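Local coordinates for protein soluble lytic transglycosylase B3 (Pseudomonas aeruginosa, PDB 5AO7) that probably cleaves the peptidoglycan of the bacterial cell wall as a lytic transglycosylase with a lysozyme-like domain, and binds calcium and N-acetylglucosamine, at residues V138-M143 against L334-L339; G203-I208 against G232-S237; N240-S245 against L324-S329; E299-L304 against A313-H318. All coordinates share one frame; numbering follows the deposited sequence.

Interaction 1 (V138-M143 against L334-L339); sequences VAIWGM and LAVGLL. With NAG (2-acetamido-2-deoxy-beta-D-glucopyranose), chain D.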
# COMPACT_ATOMS: atom_id res chain seq x y z
N VAL A 138 4.74 -4.59 -12.96
CA VAL A 138 4.43 -3.37 -13.71
C VAL A 138 3.24 -2.62 -13.07
O VAL A 138 3.20 -1.40 -13.06
CB VAL A 138 4.14 -3.71 -15.18
CG1 VAL A 138 3.61 -2.48 -15.91
CG2 VAL A 138 5.43 -4.18 -15.85
N ALA A 139 2.30 -3.36 -12.51
CA ALA A 139 1.18 -2.70 -11.82
C ALA A 139 1.65 -1.94 -10.59
O ALA A 139 1.21 -0.82 -10.34
CB ALA A 139 0.12 -3.71 -11.44
N ILE A 140 2.56 -2.53 -9.82
CA ILE A 140 3.15 -1.81 -8.69
C ILE A 140 3.88 -0.56 -9.16
O ILE A 140 3.74 0.52 -8.58
CB ILE A 140 4.12 -2.71 -7.91
CG1 ILE A 140 3.38 -3.88 -7.26
CG2 ILE A 140 4.82 -1.87 -6.82
CD1 ILE A 140 2.93 -3.59 -5.86
N TRP A 141 4.68 -0.72 -10.20
CA TRP A 141 5.41 0.40 -10.81
C TRP A 141 4.46 1.55 -11.18
O TRP A 141 4.77 2.72 -10.97
CB TRP A 141 6.13 -0.12 -12.04
CG TRP A 141 7.20 0.74 -12.66
CD1 TRP A 141 7.95 1.73 -12.06
CD2 TRP A 141 7.69 0.61 -13.99
NE1 TRP A 141 8.87 2.22 -12.97
CE2 TRP A 141 8.73 1.55 -14.16
CE3 TRP A 141 7.36 -0.23 -15.07
CZ2 TRP A 141 9.42 1.68 -15.36
CZ3 TRP A 141 8.06 -0.10 -16.25
CH2 TRP A 141 9.07 0.85 -16.39
N GLY A 142 3.32 1.20 -11.77
CA GLY A 142 2.31 2.19 -12.14
C GLY A 142 1.69 2.90 -10.94
O GLY A 142 1.51 4.12 -10.94
N MET A 143 1.39 2.13 -9.91
CA MET A 143 0.74 2.66 -8.72
C MET A 143 1.70 3.51 -7.88
O MET A 143 1.30 4.48 -7.25
CB MET A 143 0.16 1.54 -7.87
CG MET A 143 -1.02 0.83 -8.48
SD MET A 143 -2.45 1.93 -8.64
CE MET A 143 -2.75 2.31 -6.92
N LEU A 334 -6.00 -3.98 -3.70
CA LEU A 334 -7.06 -4.26 -4.68
C LEU A 334 -6.81 -3.54 -6.00
O LEU A 334 -6.96 -4.14 -7.08
CB LEU A 334 -8.45 -3.88 -4.11
CG LEU A 334 -9.64 -4.17 -5.03
CD1 LEU A 334 -9.75 -5.67 -5.35
CD2 LEU A 334 -10.95 -3.66 -4.39
N ALA A 335 -6.41 -2.26 -5.95
CA ALA A 335 -6.07 -1.51 -7.15
C ALA A 335 -4.90 -2.14 -7.91
O ALA A 335 -4.93 -2.25 -9.14
CB ALA A 335 -5.76 -0.05 -6.81
N VAL A 336 -3.86 -2.55 -7.19
CA VAL A 336 -2.73 -3.20 -7.86
C VAL A 336 -3.16 -4.47 -8.58
O VAL A 336 -2.79 -4.71 -9.73
CB VAL A 336 -1.61 -3.55 -6.87
CG1 VAL A 336 -0.60 -4.48 -7.53
CG2 VAL A 336 -0.95 -2.28 -6.39
N GLY A 337 -3.96 -5.30 -7.92
CA GLY A 337 -4.42 -6.53 -8.53
C GLY A 337 -5.31 -6.29 -9.72
O GLY A 337 -5.11 -6.92 -10.77
N LEU A 338 -6.27 -5.39 -9.59
CA LEU A 338 -7.12 -5.06 -10.73
C LEU A 338 -6.33 -4.41 -11.88
O LEU A 338 -6.62 -4.69 -13.04
CB LEU A 338 -8.29 -4.17 -10.30
CG LEU A 338 -9.30 -4.89 -9.41
CD1 LEU A 338 -10.24 -3.89 -8.74
CD2 LEU A 338 -10.11 -5.94 -10.21
N LEU A 339 -5.35 -3.56 -11.58
CA LEU A 339 -4.51 -2.97 -12.63
C LEU A 339 -3.72 -4.07 -13.36
O LEU A 339 -3.67 -4.09 -14.59
CB LEU A 339 -3.56 -1.90 -12.05
CG LEU A 339 -2.60 -1.21 -13.03
CD1 LEU A 339 -3.39 -0.57 -14.19
CD2 LEU A 339 -1.76 -0.15 -12.31
C1 NAG D . 1.88 7.12 -5.03
C2 NAG D . 3.02 7.62 -4.17
C3 NAG D . 3.66 6.49 -3.37
C4 NAG D . 2.59 5.77 -2.59
C5 NAG D . 1.50 5.32 -3.55
C6 NAG D . 0.36 4.56 -2.80
C7 NAG D . 4.37 9.56 -4.93
C8 NAG D . 5.51 10.04 -5.83
N2 NAG D . 4.04 8.17 -4.99
O3 NAG D . 4.65 7.01 -2.47
O4 NAG D . 3.18 4.67 -1.97
O5 NAG D . 0.97 6.43 -4.18
O6 NAG D . -0.74 5.44 -2.59
O7 NAG D . 3.78 10.33 -4.20
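Val336 turns both of its methyls to the facing helix in the packing of 138-143 against 334-339. Ile140 CD1 sits against the pair of them, 4.0 Å from Val336 CG1, which is anti to the backbone N (chi1 168°) and also borders Ala139. CG2 is the methyl that meets Met143, at 3.7 Å from Met143 CG. The methionine chain is bent at both chi2 and chi3, which carries its terminal methyl back over the other helix, where Met143 CE rests 3.8 Å from Ala335 CB. On its other flank Met143 runs past Leu339 in the opposite direction.

Where the backbones approach most closely, the side chain is small: Ala139 CB touches the carbonyl of Val336, 3.5 Å from Val336 O, and Leu339 CG at 4.0 Å. Leu339 CD2 bears on the backbone carbonyl of Ala139, 3.6 Å from Ala139 O, beside Gly142, whose lack of a side chain leaves that methyl room. The side chains that meet are all apolar and buried, though two of them also lie against backbone carbonyls.

The short axes pass 8.7 Å apart at 126°, steeply inclined rather than antiparallel. Helix 134-145 brings the backbone of Met143 to one bound N-acetylglucosamine, while helix 96-103 covers Met143 and Ala335, and helix 106-118 closes over Leu339 through Arg108 and Val109.

Interaction 2 (G203-I208 against G232-S237); sequences GQTQFI and GDALAS. With CA (calcium ion), chain B; NAG (2-acetamido-2-deoxy-beta-D-glucopyranose), chain D; NAG (2-acetamido-2-deoxy-beta-D-glucopyranose), chain E.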
# COMPACT_ATOMS: atom_id res chain seq x y z
N GLY A 203 12.53 7.00 -5.46
CA GLY A 203 12.69 6.50 -6.82
C GLY A 203 11.46 5.88 -7.46
O GLY A 203 10.34 6.21 -7.10
N GLN A 204 11.69 5.00 -8.43
CA GLN A 204 10.61 4.47 -9.23
C GLN A 204 9.80 3.44 -8.47
O GLN A 204 8.63 3.24 -8.77
CB GLN A 204 11.16 3.85 -10.50
CG GLN A 204 12.02 4.80 -11.28
CD GLN A 204 12.16 4.42 -12.72
OE1 GLN A 204 11.29 3.75 -13.28
NE2 GLN A 204 13.25 4.86 -13.35
N THR A 205 10.44 2.82 -7.48
CA THR A 205 9.82 1.79 -6.65
C THR A 205 9.15 2.33 -5.39
O THR A 205 8.37 1.62 -4.77
CB THR A 205 10.88 0.76 -6.19
OG1 THR A 205 11.90 1.45 -5.46
CG2 THR A 205 11.51 0.09 -7.38
N GLN A 206 9.51 3.55 -4.99
CA GLN A 206 9.07 4.17 -3.75
C GLN A 206 9.40 3.27 -2.55
O GLN A 206 8.63 3.16 -1.61
CB GLN A 206 7.57 4.48 -3.82
CG GLN A 206 7.27 5.53 -4.90
CD GLN A 206 7.68 6.94 -4.48
OE1 GLN A 206 7.05 7.55 -3.63
NE2 GLN A 206 8.72 7.46 -5.10
N PHE A 207 10.58 2.64 -2.63
CA PHE A 207 11.21 2.00 -1.48
C PHE A 207 11.62 3.03 -0.43
O PHE A 207 12.26 4.04 -0.78
CB PHE A 207 12.48 1.27 -1.88
CG PHE A 207 12.27 -0.08 -2.51
CD1 PHE A 207 11.01 -0.64 -2.66
CD2 PHE A 207 13.38 -0.81 -2.90
CE1 PHE A 207 10.86 -1.92 -3.23
CE2 PHE A 207 13.24 -2.08 -3.47
CZ PHE A 207 11.98 -2.64 -3.62
N ILE A 208 11.36 2.78 0.85
CA ILE A 208 12.01 3.59 1.88
C ILE A 208 13.45 3.07 1.99
O ILE A 208 13.74 1.95 1.58
CB ILE A 208 11.27 3.49 3.23
CG1 ILE A 208 11.29 2.05 3.72
CG2 ILE A 208 9.83 4.00 3.08
CD1 ILE A 208 10.62 1.82 5.08
N GLY A 232 15.65 -1.47 -15.29
CA GLY A 232 16.04 -2.83 -14.93
C GLY A 232 16.22 -3.01 -13.43
O GLY A 232 15.66 -3.93 -12.85
N ASP A 233 17.00 -2.13 -12.81
CA ASP A 233 17.21 -2.21 -11.35
C ASP A 233 15.88 -2.04 -10.64
O ASP A 233 15.59 -2.72 -9.66
CB ASP A 233 18.16 -1.12 -10.84
CG ASP A 233 19.61 -1.30 -11.32
OD1 ASP A 233 19.96 -2.30 -11.98
OD2 ASP A 233 20.42 -0.40 -11.00
N ALA A 234 15.07 -1.10 -11.11
CA ALA A 234 13.80 -0.83 -10.44
C ALA A 234 12.88 -2.03 -10.49
O ALA A 234 12.29 -2.40 -9.48
CB ALA A 234 13.11 0.38 -11.06
N LEU A 235 12.74 -2.60 -11.68
CA LEU A 235 11.84 -3.73 -11.89
C LEU A 235 12.32 -4.95 -11.15
O LEU A 235 11.52 -5.65 -10.51
CB LEU A 235 11.67 -4.02 -13.39
CG LEU A 235 11.06 -2.85 -14.17
CD1 LEU A 235 11.18 -3.08 -15.69
CD2 LEU A 235 9.60 -2.72 -13.75
N ALA A 236 13.62 -5.22 -11.20
CA ALA A 236 14.14 -6.38 -10.48
C ALA A 236 14.00 -6.19 -8.98
O ALA A 236 13.75 -7.15 -8.25
CB ALA A 236 15.60 -6.64 -10.86
N SER A 237 14.16 -4.95 -8.51
CA SER A 237 14.02 -4.68 -7.09
C SER A 237 12.60 -4.93 -6.62
O SER A 237 12.38 -5.52 -5.56
CB SER A 237 14.42 -3.23 -6.76
OG SER A 237 15.78 -2.97 -7.07
CA CA B . 22.52 -1.08 -11.79
C1 NAG D . 1.88 7.12 -5.03
C2 NAG D . 3.02 7.62 -4.17
C3 NAG D . 3.66 6.49 -3.37
C4 NAG D . 2.59 5.77 -2.59
C5 NAG D . 1.50 5.32 -3.55
C6 NAG D . 0.36 4.56 -2.80
C7 NAG D . 4.37 9.56 -4.93
C8 NAG D . 5.51 10.04 -5.83
N2 NAG D . 4.04 8.17 -4.99
O3 NAG D . 4.65 7.01 -2.47
O4 NAG D . 3.18 4.67 -1.97
O5 NAG D . 0.97 6.43 -4.18
O6 NAG D . -0.74 5.44 -2.59
O7 NAG D . 3.78 10.33 -4.20
C1 NAG E . 6.41 0.86 3.82
C2 NAG E . 7.37 -0.13 3.10
C3 NAG E . 7.67 -1.47 3.83
C4 NAG E . 7.92 -1.18 5.27
C5 NAG E . 6.65 -0.54 5.78
C6 NAG E . 6.57 -0.70 7.28
C7 NAG E . 8.09 -0.11 0.74
C8 NAG E . 7.66 -0.30 -0.66
N2 NAG E . 7.15 -0.28 1.66
O1 NAG E . 6.67 2.08 3.21
O3 NAG E . 8.84 -1.84 3.14
O4 NAG E . 8.18 -2.42 5.85
O5 NAG E . 6.68 0.80 5.24
O6 NAG E . 5.25 -0.42 7.74
O7 NAG E . 9.25 0.18 1.01
O HOH W 1 22.40 1.06 -12.71
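The irregular segment 203-208 runs past the helical segment 232-237 with Thr205 nearest Ala234, their CA atoms 6.1 Å apart. Gly203 and Gln206 both have positive phi, so the loop turns tightly here, and the turn is held by its own side chain: Gln206 NE2 donates to Gly203 O at 2.9 Å, in the carbonyl plane and almost exactly in its own amide plane.

Around Ala234 the groups that meet are small. Gln204 CB lies 4.0 Å from Ala234 CB. A Thr205 chi1 of 59° sets OG1 between the backbone N and the carbonyl carbon, over one face of the Phe207 ring toward its rim, and sends Thr205 CG2 to within 3.3 Å of Ala234 O. Phe207 is the large group, its ring edge turned to the helix with Ser237 O near the ring plane, 3.5 Å from Phe207 CZ. The hydroxyl of Ser237 turns back to its own helix, donating to Asp233 O at 2.6 Å from the opposite face of that carbonyl to the backbone N-H of Ser237.

Both segments also carry ligands. Gln206 OE1 accepts a bond from O3 of the chain D N-acetylglucosamine, and Ile208 N gives a weak one to O7 of the chain E sugar. Asp233 binds calcium through both carboxylate oxygens; a water, Asp218, Asp220, Asp222 and Lys224 O complete the site, an EF-hand-like loop.

Helix 231-244 is thus joined to the loop that precedes helix 209-215. Gln204 bonds through its amide to Trp141 of helix 134-145 and to Trp228 O, while Leu235 packs on Val137 and Trp141.

Interaction 3 (N240-S245 against L324-S329); sequences NYLKAS and LKYNNS. With NAG (2-acetamido-2-deoxy-beta-D-glucopyranose), chain E.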
# COMPACT_ATOMS: atom_id res chain seq x y z
N ASN A 240 12.00 -8.63 -6.51
CA ASN A 240 12.72 -9.23 -5.38
C ASN A 240 11.96 -9.03 -4.07
O ASN A 240 11.88 -9.94 -3.24
CB ASN A 240 14.12 -8.61 -5.28
CG ASN A 240 15.01 -9.34 -4.31
OD1 ASN A 240 15.08 -10.57 -4.33
ND2 ASN A 240 15.70 -8.59 -3.45
N TYR A 241 11.41 -7.84 -3.88
CA TYR A 241 10.59 -7.56 -2.70
C TYR A 241 9.28 -8.35 -2.69
O TYR A 241 8.87 -8.88 -1.66
CB TYR A 241 10.29 -6.06 -2.61
CG TYR A 241 9.66 -5.63 -1.29
CD1 TYR A 241 10.38 -5.68 -0.11
CD2 TYR A 241 8.34 -5.23 -1.23
CE1 TYR A 241 9.81 -5.29 1.10
CE2 TYR A 241 7.76 -4.83 -0.04
CZ TYR A 241 8.50 -4.87 1.12
OH TYR A 241 7.92 -4.48 2.30
N LEU A 242 8.60 -8.39 -3.83
CA LEU A 242 7.39 -9.22 -3.91
C LEU A 242 7.68 -10.68 -3.59
O LEU A 242 6.92 -11.33 -2.86
CB LEU A 242 6.77 -9.10 -5.30
CG LEU A 242 6.07 -7.76 -5.47
CD1 LEU A 242 5.57 -7.62 -6.92
CD2 LEU A 242 4.90 -7.62 -4.48
N LYS A 243 8.79 -11.18 -4.11
CA LYS A 243 9.14 -12.58 -3.90
C LYS A 243 9.43 -12.84 -2.43
O LYS A 243 8.95 -13.81 -1.86
CB LYS A 243 10.34 -12.97 -4.76
CG LYS A 243 10.69 -14.46 -4.70
CD LYS A 243 9.56 -15.33 -5.23
CE LYS A 243 9.96 -16.82 -5.22
NZ LYS A 243 11.17 -17.07 -6.06
N ALA A 244 10.22 -11.95 -1.82
CA ALA A 244 10.50 -12.02 -0.39
C ALA A 244 9.21 -11.97 0.43
O ALA A 244 9.14 -12.54 1.53
CB ALA A 244 11.43 -10.88 0.03
N SER A 245 8.20 -11.28 -0.09
CA SER A 245 6.92 -11.13 0.60
C SER A 245 5.95 -12.28 0.32
O SER A 245 4.80 -12.25 0.78
CB SER A 245 6.26 -9.81 0.21
OG SER A 245 7.08 -8.70 0.57
N LEU A 324 0.19 -6.31 0.19
CA LEU A 324 -0.00 -5.51 1.39
C LEU A 324 1.33 -5.23 2.10
O LEU A 324 1.45 -4.25 2.83
CB LEU A 324 -0.95 -6.21 2.37
CG LEU A 324 -2.40 -6.29 1.95
CD1 LEU A 324 -3.19 -7.13 2.95
CD2 LEU A 324 -3.00 -4.92 1.80
N LYS A 325 2.30 -6.10 1.89
CA LYS A 325 3.62 -5.88 2.49
C LYS A 325 4.29 -4.70 1.82
O LYS A 325 5.15 -4.04 2.41
CB LYS A 325 4.50 -7.12 2.40
CG LYS A 325 4.03 -8.28 3.30
CD LYS A 325 5.18 -9.20 3.66
CE LYS A 325 4.73 -10.29 4.62
NZ LYS A 325 3.83 -11.27 3.97
N TYR A 326 3.90 -4.44 0.58
CA TYR A 326 4.44 -3.32 -0.17
C TYR A 326 3.82 -2.04 0.34
O TYR A 326 4.50 -1.03 0.55
CB TYR A 326 4.19 -3.51 -1.68
CG TYR A 326 5.24 -2.87 -2.56
CD1 TYR A 326 5.28 -1.49 -2.75
CD2 TYR A 326 6.19 -3.65 -3.21
CE1 TYR A 326 6.23 -0.92 -3.54
CE2 TYR A 326 7.15 -3.07 -4.01
CZ TYR A 326 7.17 -1.70 -4.17
OH TYR A 326 8.12 -1.10 -4.98
N ASN A 327 2.51 -2.09 0.56
CA ASN A 327 1.74 -0.96 1.05
C ASN A 327 0.51 -1.49 1.78
O ASN A 327 -0.39 -2.05 1.15
CB ASN A 327 1.36 -0.05 -0.11
CG ASN A 327 0.87 1.30 0.36
OD1 ASN A 327 -0.29 1.45 0.74
ND2 ASN A 327 1.75 2.29 0.34
N ASN A 328 0.47 -1.34 3.10
CA ASN A 328 -0.55 -1.99 3.92
C ASN A 328 -1.89 -1.27 3.88
O ASN A 328 -2.31 -0.66 4.86
CB ASN A 328 -0.06 -2.12 5.37
CG ASN A 328 -0.84 -3.16 6.17
OD1 ASN A 328 -1.49 -4.04 5.60
ND2 ASN A 328 -0.77 -3.07 7.49
N SER A 329 -2.54 -1.35 2.72
CA SER A 329 -3.85 -0.75 2.48
C SER A 329 -4.63 -1.69 1.56
O SER A 329 -4.16 -1.99 0.47
CB SER A 329 -3.71 0.62 1.82
OG SER A 329 -4.90 1.03 1.17
C1 NAG E . 6.41 0.86 3.82
C2 NAG E . 7.37 -0.13 3.10
C3 NAG E . 7.67 -1.47 3.83
C4 NAG E . 7.92 -1.18 5.27
C5 NAG E . 6.65 -0.54 5.78
C6 NAG E . 6.57 -0.70 7.28
C7 NAG E . 8.09 -0.11 0.74
C8 NAG E . 7.66 -0.30 -0.66
N2 NAG E . 7.15 -0.28 1.66
O1 NAG E . 6.67 2.08 3.21
O3 NAG E . 8.84 -1.84 3.14
O4 NAG E . 8.18 -2.42 5.85
O5 NAG E . 6.68 0.80 5.24
O6 NAG E . 5.25 -0.42 7.74
O7 NAG E . 9.25 0.18 1.01
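The edge of the Tyr241 ring meets the face of Tyr326 in an offset edge-to-face pair, the planes at 82° and the centroids 5.3 Å apart. Tyr241 CD2 comes to 3.3 Å from Tyr326 CD2. With CG anti to the backbone N (chi1 -170°), the Tyr241 ring extends out to Tyr326 and to the backbone beyond: its hydroxyl donates to Lys325 O at 2.8 Å, approaching from above the carbonyl plane. The same hydroxyl accepts a bond from O3 of the chain E N-acetylglucosamine, so two bonds fix its place.

This is a carbohydrate-binding arrangement: an aromatic ring and a backbone carbonyl share the acetamido group of the sugar. C8 of its methyl lies over one face of Tyr326, offset toward the rim, in a CH-pi contact, and its N2 donates an almost straight bond (174°) to Tyr326 O at 3.0 Å.

Farther out, Ser245 OG stands over the centre of one Tyr241 face and donates to Tyr241 O. The aliphatic part of Lys325 runs alongside Ser245, and Lys325 NZ, turned by the bend at chi4, gives only a weak bond to Ser245 O. Outside both segments, Thr205 O accepts from Tyr326 OH, and Tyr215 meets Tyr241 edge-to-face.

Interaction 4 (E299-L304 against A313-H318); sequences EQASLL and AFLVLH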
# COMPACT_ATOMS: atom_id res chain seq x y z
N GLU A 299 -6.02 -23.41 -1.19
CA GLU A 299 -5.48 -22.07 -0.94
C GLU A 299 -6.27 -21.29 0.11
O GLU A 299 -7.48 -21.17 0.02
CB GLU A 299 -5.43 -21.27 -2.23
CG GLU A 299 -4.47 -21.82 -3.26
CD GLU A 299 -3.04 -21.73 -2.79
OE1 GLU A 299 -2.68 -20.68 -2.20
OE2 GLU A 299 -2.28 -22.70 -2.99
N GLN A 300 -5.56 -20.74 1.08
CA GLN A 300 -6.19 -19.89 2.09
C GLN A 300 -6.62 -18.57 1.45
O GLN A 300 -5.88 -17.97 0.67
CB GLN A 300 -5.23 -19.63 3.25
CG GLN A 300 -4.82 -20.90 4.00
CD GLN A 300 -5.94 -21.47 4.84
OE1 GLN A 300 -6.84 -20.75 5.27
NE2 GLN A 300 -5.89 -22.77 5.08
N ALA A 301 -7.83 -18.13 1.78
CA ALA A 301 -8.35 -16.87 1.25
C ALA A 301 -9.20 -16.13 2.28
O ALA A 301 -9.79 -16.75 3.18
CB ALA A 301 -9.15 -17.12 -0.02
N SER A 302 -9.25 -14.81 2.15
CA SER A 302 -10.12 -13.96 2.95
C SER A 302 -11.14 -13.29 2.05
O SER A 302 -10.91 -13.12 0.84
CB SER A 302 -9.32 -12.90 3.70
OG SER A 302 -8.34 -13.49 4.53
N LEU A 303 -12.25 -12.89 2.65
CA LEU A 303 -13.32 -12.21 1.94
C LEU A 303 -13.18 -10.70 2.10
O LEU A 303 -13.16 -10.19 3.22
CB LEU A 303 -14.68 -12.68 2.47
CG LEU A 303 -15.86 -11.84 2.00
CD1 LEU A 303 -16.04 -11.97 0.49
CD2 LEU A 303 -17.11 -12.28 2.74
N LEU A 304 -13.06 -10.00 0.97
CA LEU A 304 -12.90 -8.55 0.98
C LEU A 304 -14.15 -7.88 0.41
O LEU A 304 -14.57 -8.19 -0.72
CB LEU A 304 -11.66 -8.15 0.17
CG LEU A 304 -11.45 -6.66 -0.07
CD1 LEU A 304 -11.15 -5.94 1.23
CD2 LEU A 304 -10.34 -6.45 -1.11
N ALA A 313 -17.75 -8.27 -4.03
CA ALA A 313 -17.09 -9.11 -3.04
C ALA A 313 -15.90 -9.80 -3.71
O ALA A 313 -15.98 -10.19 -4.87
CB ALA A 313 -18.06 -10.13 -2.46
N PHE A 314 -14.81 -9.95 -2.97
CA PHE A 314 -13.61 -10.57 -3.53
C PHE A 314 -13.09 -11.60 -2.57
O PHE A 314 -13.07 -11.36 -1.36
CB PHE A 314 -12.50 -9.53 -3.80
CG PHE A 314 -12.87 -8.48 -4.83
CD1 PHE A 314 -13.53 -7.32 -4.45
CD2 PHE A 314 -12.56 -8.65 -6.17
CE1 PHE A 314 -13.87 -6.35 -5.38
CE2 PHE A 314 -12.89 -7.67 -7.12
CZ PHE A 314 -13.56 -6.53 -6.72
N LEU A 315 -12.65 -12.73 -3.10
CA LEU A 315 -11.82 -13.62 -2.31
C LEU A 315 -10.38 -13.27 -2.62
O LEU A 315 -10.00 -13.21 -3.80
CB LEU A 315 -12.09 -15.09 -2.63
CG LEU A 315 -13.32 -15.67 -1.95
CD1 LEU A 315 -13.43 -17.11 -2.40
CD2 LEU A 315 -13.17 -15.56 -0.44
N VAL A 316 -9.58 -13.01 -1.60
CA VAL A 316 -8.19 -12.61 -1.83
C VAL A 316 -7.23 -13.61 -1.21
O VAL A 316 -7.45 -14.11 -0.09
CB VAL A 316 -7.90 -11.18 -1.29
CG1 VAL A 316 -8.73 -10.16 -2.05
CG2 VAL A 316 -8.16 -11.08 0.20
N LEU A 317 -6.19 -13.92 -1.97
CA LEU A 317 -5.27 -15.02 -1.66
C LEU A 317 -3.92 -14.50 -1.19
O LEU A 317 -3.77 -13.31 -0.92
CB LEU A 317 -5.09 -15.91 -2.89
CG LEU A 317 -6.19 -16.94 -3.17
CD1 LEU A 317 -7.55 -16.27 -3.41
CD2 LEU A 317 -5.82 -17.83 -4.36
N HIS A 318 -2.95 -15.40 -1.06
CA HIS A 318 -1.66 -15.08 -0.46
C HIS A 318 -0.94 -13.95 -1.21
O HIS A 318 -0.27 -13.13 -0.60
CB HIS A 318 -0.77 -16.33 -0.42
CG HIS A 318 0.44 -16.18 0.45
ND1 HIS A 318 0.38 -16.14 1.82
CD2 HIS A 318 1.75 -16.06 0.13
CE1 HIS A 318 1.60 -15.99 2.32
NE2 HIS A 318 2.45 -15.94 1.31
O HOH W 2 -3.60 -18.12 -0.94
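The ring of Phe314 has the carbonyl oxygen of Leu304 at its edge, near the ring plane, with Phe314 CD1 4.0 Å from Leu304 O. The flat peptide groups supply the hydrogen bonds. In the hydrogen-bonded pair Leu304-Phe314, Leu304 N reaches Phe314 O at 2.7 Å, and Phe314 N returns a bond to Leu304 O. Ser302 and Val316 form the next such pair, with Val316 N 2.8 Å from Ser302 O and Ser302 N bonded in turn to Val316 O. Between them Leu303 and Leu315 make the non-hydrogen-bonded pair, the alternation expected of an antiparallel hairpin.

Side chains alternate between the two faces of the sheet. On one, Val316 lies between its neighbours: with CG1 anti to the carbonyl carbon (chi1 -64°), Val316 CG1 turns to Leu304 CD2 at 4.2 Å, while Val316 CG2 comes within 4.1 Å of Ser302 CB. On the other face Leu303 CD1 touches Ala313 CB at 4.0 Å. At Leu317, the N-cap before helix 318-326, Leu317 CD1 packs on Ala301 CB at 3.8 Å, and a water joins Glu299 OE1, Gln300 O and His318 N.

The hairpin supplies the second and third strands of a five-stranded antiparallel sheet, strand 274-275 pairing with 300-304 and strand 254-258 with 313-316. Leu303 and Leu315 pack on Trp279 of helix 276-280, whereas Leu304 and Phe314 face helix 330-343 through Ser330 and Leu334.

Overall arrangement
Interactions 1, 2 and 3 cluster, with centres 12 to 14 Å apart, around the bound sugars. Along the chain interaction 1 spans all the others: interaction 2 closes before interaction 3 opens, and interaction 4 is nested within interaction 3. Helix 231-244 serves both interactions 2 and 3, which contact the same chain E sugar, while interactions 1 and 2 share the chain D sugar. Interaction 4 stands apart in the sheet, its centre about 27 Å from that of interaction 2, yet it touches interaction 1, their centres about 17 Å apart. The arrangement is consistent with segments distant in sequence lining one saccharide-binding groove, with the five-stranded sheet packed alongside its helices.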